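Local structure of ABC transporter substrate binding protein (Ribose) (Agrobacterium vitis, 5DKV) at residues I157-V168 and D220-S231; N142-L153 and Q177-M186. The protein binds alpha-D-tagatopyranose and probably serves as the sugar-binding component of a bacterial ABC transporter. All coordinates share one frame; numbering follows the deposited sequence.

Contact 1: residues I157-V168 and D220-S231. With T6T (alpha-D-tagatopyranose), chain E.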
loop_
_atom_site.group_PDB
_atom_site.type_symbol
_atom_site.label_atom_id
_atom_site.label_comp_id
_atom_site.label_asym_id
_atom_site.label_seq_id
_atom_site.Cartn_x
_atom_site.Cartn_y
_atom_site.Cartn_z
ATOM N N ILE A 157 -21.007 9.304 7.045
ATOM C CA ILE A 157 -22.293 9.412 6.343
ATOM C C ILE A 157 -23.486 9.159 7.274
ATOM O O ILE A 157 -24.627 9.090 6.824
ATOM C CB ILE A 157 -22.367 8.452 5.125
ATOM C CG1 ILE A 157 -22.405 6.976 5.555
ATOM C CG2 ILE A 157 -21.216 8.758 4.159
ATOM C CD1 ILE A 157 -22.503 5.994 4.376
ATOM N N GLY A 158 -23.231 9.050 8.574
ATOM C CA GLY A 158 -24.319 8.889 9.532
ATOM C C GLY A 158 -24.975 7.527 9.426
ATOM O O GLY A 158 -26.161 7.362 9.704
ATOM N N ASP A 159 -24.188 6.554 8.987
ATOM C CA ASP A 159 -24.568 5.152 9.003
ATOM C C ASP A 159 -25.726 4.809 8.069
ATOM O O ASP A 159 -26.406 3.811 8.254
ATOM C CB ASP A 159 -24.891 4.713 10.442
ATOM C CG ASP A 159 -24.568 3.243 10.685
ATOM O OD1 ASP A 159 -23.868 2.659 9.839
ATOM O OD2 ASP A 159 -25.002 2.669 11.707
ATOM N N LYS A 160 -25.894 5.599 7.016
ATOM C CA LYS A 160 -26.847 5.256 5.956
ATOM C C LYS A 160 -26.447 5.907 4.643
ATOM O O LYS A 160 -25.773 6.945 4.625
ATOM C CB LYS A 160 -28.267 5.683 6.326
ATOM C CG LYS A 160 -28.393 7.161 6.606
ATOM C CD LYS A 160 -29.807 7.535 7.044
ATOM C CE LYS A 160 -29.944 9.042 7.218
ATOM N NZ LYS A 160 -31.365 9.477 7.378
ATOM N N GLY A 161 -26.875 5.288 3.547
ATOM C CA GLY A 161 -26.746 5.893 2.238
ATOM C C GLY A 161 -25.867 5.096 1.298
ATOM O O GLY A 161 -25.286 4.069 1.691
ATOM N N LYS A 162 -25.755 5.588 0.065
ATOM C CA LYS A 162 -25.028 4.899 -0.994
ATOM C C LYS A 162 -23.539 5.240 -0.983
ATOM O O LYS A 162 -23.164 6.407 -0.947
ATOM C CB LYS A 162 -25.575 5.261 -2.380
ATOM C CG LYS A 162 -27.025 4.820 -2.723
ATOM C CD LYS A 162 -27.501 5.679 -3.945
ATOM C CE LYS A 162 -28.808 5.269 -4.657
ATOM N NZ LYS A 162 -29.034 6.108 -5.943
ATOM N N VAL A 163 -22.705 4.218 -1.084
ATOM C CA VAL A 163 -21.245 4.400 -1.165
ATOM C C VAL A 163 -20.685 3.459 -2.222
ATOM O O VAL A 163 -21.378 2.572 -2.695
ATOM C CB VAL A 163 -20.519 4.104 0.192
ATOM C CG1 VAL A 163 -21.065 4.972 1.297
ATOM C CG2 VAL A 163 -20.657 2.635 0.573
ATOM N N TYR A 164 -19.417 3.644 -2.577
ATOM C CA TYR A 164 -18.723 2.670 -3.399
ATOM C C TYR A 164 -17.235 2.745 -3.119
ATOM O O TYR A 164 -16.748 3.725 -2.559
ATOM C CB TYR A 164 -19.001 2.888 -4.893
ATOM C CG TYR A 164 -18.288 4.075 -5.503
ATOM C CD1 TYR A 164 -18.799 5.342 -5.387
ATOM C CD2 TYR A 164 -17.093 3.911 -6.191
ATOM C CE1 TYR A 164 -18.157 6.425 -5.941
ATOM C CE2 TYR A 164 -16.441 4.996 -6.762
ATOM C CZ TYR A 164 -16.979 6.254 -6.623
ATOM O OH TYR A 164 -16.355 7.371 -7.157
ATOM N N VAL A 165 -16.535 1.686 -3.514
ATOM C CA VAL A 165 -15.094 1.611 -3.430
ATOM C C VAL A 165 -14.471 2.005 -4.780
ATOM O O VAL A 165 -14.821 1.457 -5.840
ATOM C CB VAL A 165 -14.622 0.194 -3.065
ATOM C CG1 VAL A 165 -13.073 0.140 -2.967
ATOM C CG2 VAL A 165 -15.275 -0.302 -1.752
ATOM N N SER A 166 -13.560 2.963 -4.722
ATOM C CA SER A 166 -12.730 3.322 -5.840
ATOM C C SER A 166 -11.448 2.528 -5.653
ATOM O O SER A 166 -10.774 2.676 -4.640
ATOM C CB SER A 166 -12.486 4.841 -5.862
ATOM O OG SER A 166 -11.513 5.229 -6.800
ATOM N N ASN A 167 -11.150 1.641 -6.593
ATOM C CA ASN A 167 -10.027 0.725 -6.454
ATOM C C ASN A 167 -9.178 0.647 -7.706
ATOM O O ASN A 167 -9.494 1.262 -8.737
ATOM C CB ASN A 167 -10.547 -0.663 -6.086
ATOM C CG ASN A 167 -9.594 -1.438 -5.225
ATOM O OD1 ASN A 167 -8.430 -1.070 -5.070
ATOM N ND2 ASN A 167 -10.088 -2.511 -4.639
ATOM N N VAL A 168 -8.082 -0.094 -7.613
ATOM C CA VAL A 168 -7.082 -0.103 -8.672
ATOM C C VAL A 168 -7.449 -1.072 -9.793
ATOM O O VAL A 168 -7.837 -0.655 -10.892
ATOM C CB VAL A 168 -5.692 -0.467 -8.078
ATOM C CG1 VAL A 168 -4.631 -0.485 -9.158
ATOM C CG2 VAL A 168 -5.306 0.539 -7.023
ATOM N N ASP A 220 -27.860 11.189 -5.059
ATOM C CA ASP A 220 -27.937 10.994 -3.617
ATOM C C ASP A 220 -26.701 10.265 -3.040
ATOM O O ASP A 220 -26.721 9.866 -1.875
ATOM C CB ASP A 220 -29.222 10.223 -3.260
ATOM C CG ASP A 220 -29.349 8.875 -3.995
ATOM O OD1 ASP A 220 -28.633 8.634 -4.989
ATOM O OD2 ASP A 220 -30.194 8.050 -3.585
ATOM N N LEU A 221 -25.660 10.087 -3.859
ATOM C CA LEU A 221 -24.421 9.423 -3.424
ATOM C C LEU A 221 -23.929 10.049 -2.126
ATOM O O LEU A 221 -23.793 11.263 -2.028
ATOM C CB LEU A 221 -23.342 9.519 -4.499
ATOM C CG LEU A 221 -21.984 8.887 -4.147
ATOM C CD1 LEU A 221 -22.081 7.357 -4.098
ATOM C CD2 LEU A 221 -20.885 9.317 -5.101
ATOM N N ALA A 222 -23.677 9.209 -1.123
ATOM C CA ALA A 222 -23.267 9.677 0.189
ATOM C C ALA A 222 -21.754 9.680 0.421
ATOM O O ALA A 222 -21.255 10.558 1.114
ATOM C CB ALA A 222 -23.958 8.820 1.267
ATOM N N GLY A 223 -21.026 8.718 -0.133
ATOM C CA GLY A 223 -19.588 8.678 0.096
ATOM C C GLY A 223 -18.836 7.701 -0.780
ATOM O O GLY A 223 -19.422 6.929 -1.543
ATOM N N VAL A 224 -17.510 7.758 -0.671
ATOM C CA VAL A 224 -16.619 6.931 -1.470
ATOM C C VAL A 224 -15.389 6.613 -0.655
ATOM O O VAL A 224 -14.906 7.449 0.105
ATOM C CB VAL A 224 -16.238 7.640 -2.780
ATOM C CG1 VAL A 224 -15.633 8.980 -2.506
ATOM C CG2 VAL A 224 -15.293 6.808 -3.619
ATOM N N PHE A 225 -14.888 5.396 -0.834
ATOM C CA PHE A 225 -13.648 4.943 -0.208
ATOM C C PHE A 225 -12.651 4.686 -1.308
ATOM O O PHE A 225 -12.872 3.819 -2.141
ATOM C CB PHE A 225 -13.888 3.678 0.626
ATOM C CG PHE A 225 -12.606 2.915 0.990
ATOM C CD1 PHE A 225 -11.508 3.576 1.507
ATOM C CD2 PHE A 225 -12.535 1.534 0.825
ATOM C CE1 PHE A 225 -10.353 2.865 1.860
ATOM C CE2 PHE A 225 -11.398 0.828 1.156
ATOM C CZ PHE A 225 -10.310 1.486 1.674
ATOM N N GLY A 226 -11.559 5.454 -1.325
ATOM C CA GLY A 226 -10.477 5.214 -2.268
ATOM C C GLY A 226 -9.461 4.285 -1.639
ATOM O O GLY A 226 -8.830 4.624 -0.621
ATOM N N ALA A 227 -9.271 3.122 -2.248
ATOM C CA ALA A 227 -8.607 2.044 -1.559
ATOM C C ALA A 227 -7.080 2.111 -1.659
ATOM O O ALA A 227 -6.420 1.281 -1.061
ATOM C CB ALA A 227 -9.106 0.712 -2.074
ATOM N N ASN A 228 -6.531 3.103 -2.363
ATOM C CA ASN A 228 -5.099 3.391 -2.301
ATOM C C ASN A 228 -4.898 4.864 -2.628
ATOM O O ASN A 228 -5.855 5.595 -2.901
ATOM C CB ASN A 228 -4.261 2.487 -3.238
ATOM C CG ASN A 228 -4.201 2.986 -4.683
ATOM O OD1 ASN A 228 -5.146 3.594 -5.174
ATOM N ND2 ASN A 228 -3.110 2.658 -5.384
ATOM N N LEU A 229 -3.646 5.294 -2.540
ATOM C CA LEU A 229 -3.304 6.702 -2.726
ATOM C C LEU A 229 -4.002 7.337 -3.922
ATOM O O LEU A 229 -4.733 8.343 -3.785
ATOM C CB LEU A 229 -1.798 6.833 -2.889
ATOM C CG LEU A 229 -1.201 8.225 -2.738
ATOM C CD1 LEU A 229 0.269 8.134 -2.320
ATOM C CD2 LEU A 229 -1.318 9.045 -4.005
ATOM N N PHE A 230 -3.810 6.723 -5.083
ATOM C CA PHE A 230 -4.281 7.310 -6.342
ATOM C C PHE A 230 -5.807 7.281 -6.417
ATOM O O PHE A 230 -6.425 8.224 -6.892
ATOM C CB PHE A 230 -3.611 6.592 -7.518
ATOM C CG PHE A 230 -2.129 6.751 -7.498
ATOM C CD1 PHE A 230 -1.567 7.963 -7.842
ATOM C CD2 PHE A 230 -1.298 5.732 -7.082
ATOM C CE1 PHE A 230 -0.197 8.144 -7.789
ATOM C CE2 PHE A 230 0.075 5.930 -7.017
ATOM C CZ PHE A 230 0.612 7.123 -7.374
ATOM N N SER A 231 -6.418 6.228 -5.888
ATOM C CA SER A 231 -7.866 6.086 -5.912
ATOM C C SER A 231 -8.499 7.166 -5.042
ATOM O O SER A 231 -9.470 7.806 -5.417
ATOM C CB SER A 231 -8.275 4.719 -5.389
ATOM O OG SER A 231 -7.797 3.677 -6.239
HETATM O O3 T6T E . -1.474 1.766 -1.252
HETATM C C3 T6T E . -0.095 1.640 -1.570
HETATM C C4 T6T E . 0.273 0.220 -1.542
HETATM O O4 T6T E . 0.065 -0.307 -0.180
HETATM C C5 T6T E . -0.509 -0.537 -2.523
HETATM O O5 T6T E . -0.082 -1.908 -2.598
HETATM C C6 T6T E . -0.321 -0.001 -3.932
HETATM O O6 T6T E . -0.644 1.421 -3.952
HETATM C C2 T6T E . 0.150 2.171 -2.996
HETATM O O2 T6T E . 1.527 2.048 -3.261
HETATM C C1 T6T E . -0.306 3.556 -3.230
HETATM O O1 T6T E . 0.333 4.469 -2.396
HETATM O O HOH W 1 -27.456 7.891 -0.277
#

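Contact 2: residues N142-L153 and Q177-M186. With T6T (alpha-D-tagatopyranose), chain E.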
loop_
_atom_site.group_PDB
_atom_site.type_symbol
_atom_site.label_atom_id
_atom_site.label_comp_id
_atom_site.label_asym_id
_atom_site.label_seq_id
_atom_site.Cartn_x
_atom_site.Cartn_y
_atom_site.Cartn_z
ATOM N N ASN A 142 -4.000 -5.509 5.639
ATOM C CA ASN A 142 -4.817 -4.781 4.679
ATOM C C ASN A 142 -6.308 -5.072 4.733
ATOM O O ASN A 142 -7.129 -4.208 4.397
ATOM C CB ASN A 142 -4.259 -5.028 3.291
ATOM C CG ASN A 142 -3.007 -4.241 3.072
ATOM O OD1 ASN A 142 -3.068 -3.037 2.918
ATOM N ND2 ASN A 142 -1.862 -4.911 3.089
ATOM N N VAL A 143 -6.680 -6.259 5.212
ATOM C CA VAL A 143 -8.099 -6.500 5.447
ATOM C C VAL A 143 -8.614 -5.572 6.549
ATOM O O VAL A 143 -9.678 -4.953 6.389
ATOM C CB VAL A 143 -8.388 -7.965 5.835
ATOM C CG1 VAL A 143 -9.853 -8.134 6.219
ATOM C CG2 VAL A 143 -8.038 -8.887 4.672
ATOM N N LEU A 144 -7.865 -5.478 7.654
ATOM C CA LEU A 144 -8.194 -4.549 8.728
ATOM C C LEU A 144 -8.286 -3.135 8.208
ATOM O O LEU A 144 -9.171 -2.394 8.611
ATOM C CB LEU A 144 -7.157 -4.621 9.875
ATOM C CG LEU A 144 -7.371 -3.639 11.039
ATOM C CD1 LEU A 144 -8.687 -3.891 11.778
ATOM C CD2 LEU A 144 -6.195 -3.705 12.017
ATOM N N GLY A 145 -7.354 -2.752 7.339
ATOM C CA GLY A 145 -7.365 -1.424 6.744
ATOM C C GLY A 145 -8.705 -1.103 6.095
ATOM O O GLY A 145 -9.263 -0.003 6.244
ATOM N N GLY A 146 -9.222 -2.086 5.375
ATOM C CA GLY A 146 -10.528 -1.962 4.747
ATOM C C GLY A 146 -11.672 -1.837 5.741
ATOM O O GLY A 146 -12.629 -1.075 5.533
ATOM N N GLU A 147 -11.603 -2.625 6.812
ATOM C CA GLU A 147 -12.648 -2.608 7.822
ATOM C C GLU A 147 -12.665 -1.255 8.520
ATOM O O GLU A 147 -13.735 -0.681 8.774
ATOM C CB GLU A 147 -12.433 -3.745 8.832
ATOM C CG GLU A 147 -12.526 -5.141 8.206
ATOM C CD GLU A 147 -12.077 -6.255 9.169
ATOM O OE1 GLU A 147 -11.102 -6.056 9.938
ATOM O OE2 GLU A 147 -12.695 -7.339 9.156
ATOM N N ILE A 148 -11.476 -0.734 8.807
ATOM C CA ILE A 148 -11.330 0.613 9.387
ATOM C C ILE A 148 -11.876 1.703 8.468
ATOM O O ILE A 148 -12.616 2.596 8.908
ATOM C CB ILE A 148 -9.842 0.915 9.729
ATOM C CG1 ILE A 148 -9.415 0.041 10.906
ATOM C CG2 ILE A 148 -9.631 2.408 10.044
ATOM C CD1 ILE A 148 -7.906 0.119 11.263
ATOM N N ALA A 149 -11.529 1.634 7.191
ATOM C CA ALA A 149 -12.085 2.558 6.217
ATOM C C ALA A 149 -13.608 2.522 6.207
ATOM O O ALA A 149 -14.252 3.555 6.120
ATOM C CB ALA A 149 -11.550 2.267 4.854
ATOM N N ALA A 150 -14.192 1.330 6.300
ATOM C CA ALA A 150 -15.650 1.212 6.276
ATOM C C ALA A 150 -16.290 1.849 7.506
ATOM O O ALA A 150 -17.306 2.567 7.398
ATOM C CB ALA A 150 -16.056 -0.231 6.171
ATOM N N ARG A 151 -15.721 1.567 8.678
ATOM C CA ARG A 151 -16.247 2.134 9.910
ATOM C C ARG A 151 -16.130 3.653 9.903
ATOM O O ARG A 151 -17.049 4.352 10.360
ATOM C CB ARG A 151 -15.537 1.527 11.136
ATOM C CG ARG A 151 -15.924 0.069 11.392
ATOM C CD ARG A 151 -15.449 -0.434 12.751
ATOM N NE ARG A 151 -13.999 -0.599 12.846
ATOM C CZ ARG A 151 -13.337 -1.730 12.571
ATOM N NH1 ARG A 151 -13.985 -2.816 12.170
ATOM N NH2 ARG A 151 -12.015 -1.782 12.706
ATOM N N SER A 152 -15.022 4.163 9.366
ATOM C CA SER A 152 -14.806 5.607 9.251
ATOM C C SER A 152 -15.825 6.245 8.303
ATOM O O SER A 152 -16.414 7.277 8.618
ATOM C CB SER A 152 -13.385 5.910 8.771
ATOM O OG SER A 152 -12.415 5.400 9.681
ATOM N N LEU A 153 -16.022 5.632 7.141
ATOM C CA LEU A 153 -16.979 6.150 6.171
ATOM C C LEU A 153 -18.388 6.033 6.700
ATOM O O LEU A 153 -19.199 6.932 6.490
ATOM C CB LEU A 153 -16.848 5.432 4.819
ATOM C CG LEU A 153 -17.657 6.015 3.659
ATOM C CD1 LEU A 153 -17.245 7.446 3.378
ATOM C CD2 LEU A 153 -17.501 5.158 2.407
ATOM N N GLN A 177 -7.552 -7.008 -0.622
ATOM C CA GLN A 177 -7.819 -7.259 0.786
ATOM C C GLN A 177 -8.574 -6.070 1.394
ATOM O O GLN A 177 -9.476 -6.260 2.207
ATOM C CB GLN A 177 -6.524 -7.528 1.550
ATOM C CG GLN A 177 -6.019 -8.943 1.349
ATOM C CD GLN A 177 -4.717 -9.192 2.072
ATOM O OE1 GLN A 177 -3.837 -8.344 2.059
ATOM N NE2 GLN A 177 -4.617 -10.333 2.759
ATOM N N ARG A 178 -8.208 -4.843 1.002
ATOM C CA ARG A 178 -8.888 -3.673 1.530
ATOM C C ARG A 178 -10.340 -3.655 1.089
ATOM O O ARG A 178 -11.220 -3.333 1.871
ATOM C CB ARG A 178 -8.193 -2.387 1.086
ATOM C CG ARG A 178 -6.798 -2.258 1.601
ATOM C CD ARG A 178 -5.998 -1.126 0.968
ATOM N NE ARG A 178 -4.575 -1.353 1.242
ATOM C CZ ARG A 178 -3.563 -0.774 0.614
ATOM N NH1 ARG A 178 -3.773 0.126 -0.338
ATOM N NH2 ARG A 178 -2.322 -1.083 0.971
ATOM N N GLU A 179 -10.591 -3.994 -0.166
ATOM C CA GLU A 179 -11.968 -4.037 -0.640
ATOM C C GLU A 179 -12.771 -5.129 0.090
ATOM O O GLU A 179 -13.928 -4.918 0.457
ATOM C CB GLU A 179 -12.009 -4.264 -2.149
ATOM C CG GLU A 179 -13.434 -4.400 -2.662
ATOM C CD GLU A 179 -13.530 -4.390 -4.186
ATOM O OE1 GLU A 179 -12.517 -4.118 -4.858
ATOM O OE2 GLU A 179 -14.631 -4.667 -4.714
ATOM N N GLN A 180 -12.176 -6.298 0.295
ATOM C CA GLN A 180 -12.868 -7.370 1.021
ATOM C C GLN A 180 -13.207 -6.947 2.449
ATOM O O GLN A 180 -14.302 -7.228 2.941
ATOM C CB GLN A 180 -12.038 -8.652 1.033
ATOM C CG GLN A 180 -11.985 -9.374 -0.320
ATOM C CD GLN A 180 -13.359 -9.820 -0.844
ATOM O OE1 GLN A 180 -14.101 -10.543 -0.170
ATOM N NE2 GLN A 180 -13.692 -9.390 -2.060
ATOM N N GLY A 181 -12.277 -6.273 3.117
ATOM C CA GLY A 181 -12.500 -5.878 4.501
ATOM C C GLY A 181 -13.568 -4.811 4.559
ATOM O O GLY A 181 -14.436 -4.805 5.434
ATOM N N PHE A 182 -13.521 -3.894 3.600
ATOM C CA PHE A 182 -14.516 -2.842 3.534
ATOM C C PHE A 182 -15.907 -3.444 3.349
ATOM O O PHE A 182 -16.848 -3.070 4.041
ATOM C CB PHE A 182 -14.203 -1.888 2.381
ATOM C CG PHE A 182 -15.224 -0.795 2.192
ATOM C CD1 PHE A 182 -16.335 -0.988 1.383
ATOM C CD2 PHE A 182 -15.033 0.444 2.791
ATOM C CE1 PHE A 182 -17.270 0.037 1.208
ATOM C CE2 PHE A 182 -15.928 1.469 2.616
ATOM C CZ PHE A 182 -17.068 1.270 1.812
ATOM N N LYS A 183 -16.040 -4.364 2.397
ATOM C CA LYS A 183 -17.355 -4.922 2.084
ATOM C C LYS A 183 -17.887 -5.827 3.195
ATOM O O LYS A 183 -19.100 -5.831 3.474
ATOM C CB LYS A 183 -17.323 -5.692 0.762
ATOM C CG LYS A 183 -17.257 -4.754 -0.451
ATOM C CD LYS A 183 -17.258 -5.513 -1.771
ATOM C CE LYS A 183 -17.464 -4.568 -2.957
ATOM N NZ LYS A 183 -17.302 -5.277 -4.266
ATOM N N SER A 184 -17.002 -6.583 3.831
ATOM C CA SER A 184 -17.444 -7.430 4.932
ATOM C C SER A 184 -17.917 -6.581 6.124
ATOM O O SER A 184 -18.915 -6.907 6.790
ATOM C CB SER A 184 -16.342 -8.420 5.342
ATOM O OG SER A 184 -15.173 -7.778 5.798
ATOM N N GLU A 185 -17.220 -5.488 6.404
ATOM C CA GLU A 185 -17.657 -4.581 7.466
ATOM C C GLU A 185 -18.978 -3.911 7.079
ATOM O O GLU A 185 -19.911 -3.881 7.874
ATOM C CB GLU A 185 -16.562 -3.537 7.765
ATOM C CG GLU A 185 -16.964 -2.388 8.725
ATOM C CD GLU A 185 -17.307 -2.819 10.157
ATOM O OE1 GLU A 185 -18.323 -2.302 10.710
ATOM O OE2 GLU A 185 -16.549 -3.631 10.745
ATOM N N MET A 186 -19.080 -3.401 5.850
ATOM C CA MET A 186 -20.303 -2.697 5.459
ATOM C C MET A 186 -21.504 -3.642 5.478
ATOM O O MET A 186 -22.639 -3.202 5.683
ATOM C CB MET A 186 -20.167 -2.052 4.067
ATOM C CG MET A 186 -19.340 -0.760 4.006
ATOM S SD MET A 186 -19.873 0.370 5.316
ATOM C CE MET A 186 -19.237 1.935 4.742
HETATM O O3 T6T E . -1.474 1.766 -1.252
HETATM C C3 T6T E . -0.095 1.640 -1.570
HETATM C C4 T6T E . 0.273 0.220 -1.542
HETATM O O4 T6T E . 0.065 -0.307 -0.180
HETATM C C5 T6T E . -0.509 -0.537 -2.523
HETATM O O5 T6T E . -0.082 -1.908 -2.598
HETATM C C6 T6T E . -0.321 -0.001 -3.932
HETATM O O6 T6T E . -0.644 1.421 -3.952
HETATM C C2 T6T E . 0.150 2.171 -2.996
HETATM O O2 T6T E . 1.527 2.048 -3.261
HETATM C C1 T6T E . -0.306 3.556 -3.230
HETATM O O1 T6T E . 0.333 4.469 -2.396
HETATM O O HOH W 2 -2.469 -7.741 4.454
HETATM O O HOH W 3 -15.363 -7.439 8.646
#

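Contact 1: residues I157-V168 and D220-S231
Lys162 O takes two backbone donors at once, Ala222 N at 2.9 Å and Gly223 N at the longer 3.3 Å, ahead of the regular ladder. Strands 161-167 and 223-226 are parallel neighbours in the sheet of the C-terminal lobe of a periplasmic sugar-binding protein, and run 25° apart. The ladder itself lies further on: Tyr164 O receives Phe225 N, Ser166 N gives to Phe225 O, and Ser166 O receives Ala227 N. At the outer end the extended chain of Lys162 reaches across to Asp220 in a salt bridge, NZ meeting the syn lone pair of OD1 at 2.7 Å and also bonding to Asn218; a water bridges the two backbones, accepting from Lys162 N and donating to Asp220 O. On the face that carries Tyr164 and Val224, CG2 of Val224 lies over the phenol ring, 3.8 Å from its centroid, a CH-pi contact, while Leu221 CD1 comes to the ring's edge. In Val224, chi1 of 56° puts CG1 between N and the carbonyl carbon and leaves CG2 anti to N, over that ring. Helix 204-217 covers this face through Leu211 and Val214; Val165 and Phe225 point to the other, where Phe182 packs. Past the strands, Asn228 caps helix 229-241 and lies against Val168 CG2. Its OD1 accepts Ser231 N and Ser231 OG from opposite faces of the amide plane, fixing the amide's rotation. The amide nitrogen bonds to Asn202 and to the sugar: ND2 donates to T6T O6 over 3.1 Å, nearly straight at 171°.

Contact 2: residues N142-L153 and Q177-M186
The sugar pocket receives Arg178 from this helix pair, and Asn142 holds the arginine in place from the facing helix. Asn142 OD1 is gripped side-on by two guanidinium nitrogens, NE at 2.8 Å and NH2 at 2.9 Å; it lies in the guanidinium plane, but both donors come from one face of the amide, whose plane is turned 39° from that of the arginine. The chain of Arg178, extended from CG to NE, carries the outer edge of the group to the ligand, where NH2 donates to T6T O4 over 2.8 Å and NH1 to T6T O3 over 3.0 Å. A water accepts from Asn142 N and ND2 and donates to Gln177 OE1, tying the asparagine to the residue before the arginine. Helices 142-156 and 173-186 flank strand 161-167 in sequence, two successive helices of the alpha/beta lobe, crossing at -44° with segment axes only 6.3 Å apart. Glycines permit this closeness: Gly146 CA lies 3.3 Å from Arg178 O, and Gly181 CA points its hydrogen almost straight at Val143 O. Next along, Phe182 is a knob in the hole formed by Gly146, Ala149, Ala150 and Leu153; Leu153 CD2 meets the ring's edge in plane, and Met186 CG from its own helix lies over one face, toward the rim. Met186 also curls its CE against Ala150 O. Toward the surface, Glu185 lays CG on Ala150 CB, and the bend at chi2 (64°) turns the carboxylate toward Arg151. Its OE1 bonds to His189, and Arg151 NH1 forms a salt bridge with Glu185 OE2 at 3.0 Å, coming from above the carboxylate, the two planes nearly perpendicular.

In the fold
Helix 142-156, strand 161-167 and helix 173-186 follow one another in the chain, so the segments of contacts 1 and 2 interleave, and their centres lie 11 Å apart. The helix pair packs on the sheet face bearing Val165 and Phe225: Phe225 CD2 lies 3.4 Å from Phe182 CD2, with ring planes about 15° apart, and Phe225 CE1 is 3.3 Å from Ala149 CB. Asn167 ND2 is 2.9 Å from Glu179 OE1 and, nearer the sugar, Ala227 O is 3.0 Å from Arg178 NH1, both probable hydrogen bonds. Asn228, at the N-cap of helix 229-241, and Arg178, in helix 173-186, both reach the tagatose, while Asp39, Asp116, Thr174, Asp254 and Gln274 also bond to it.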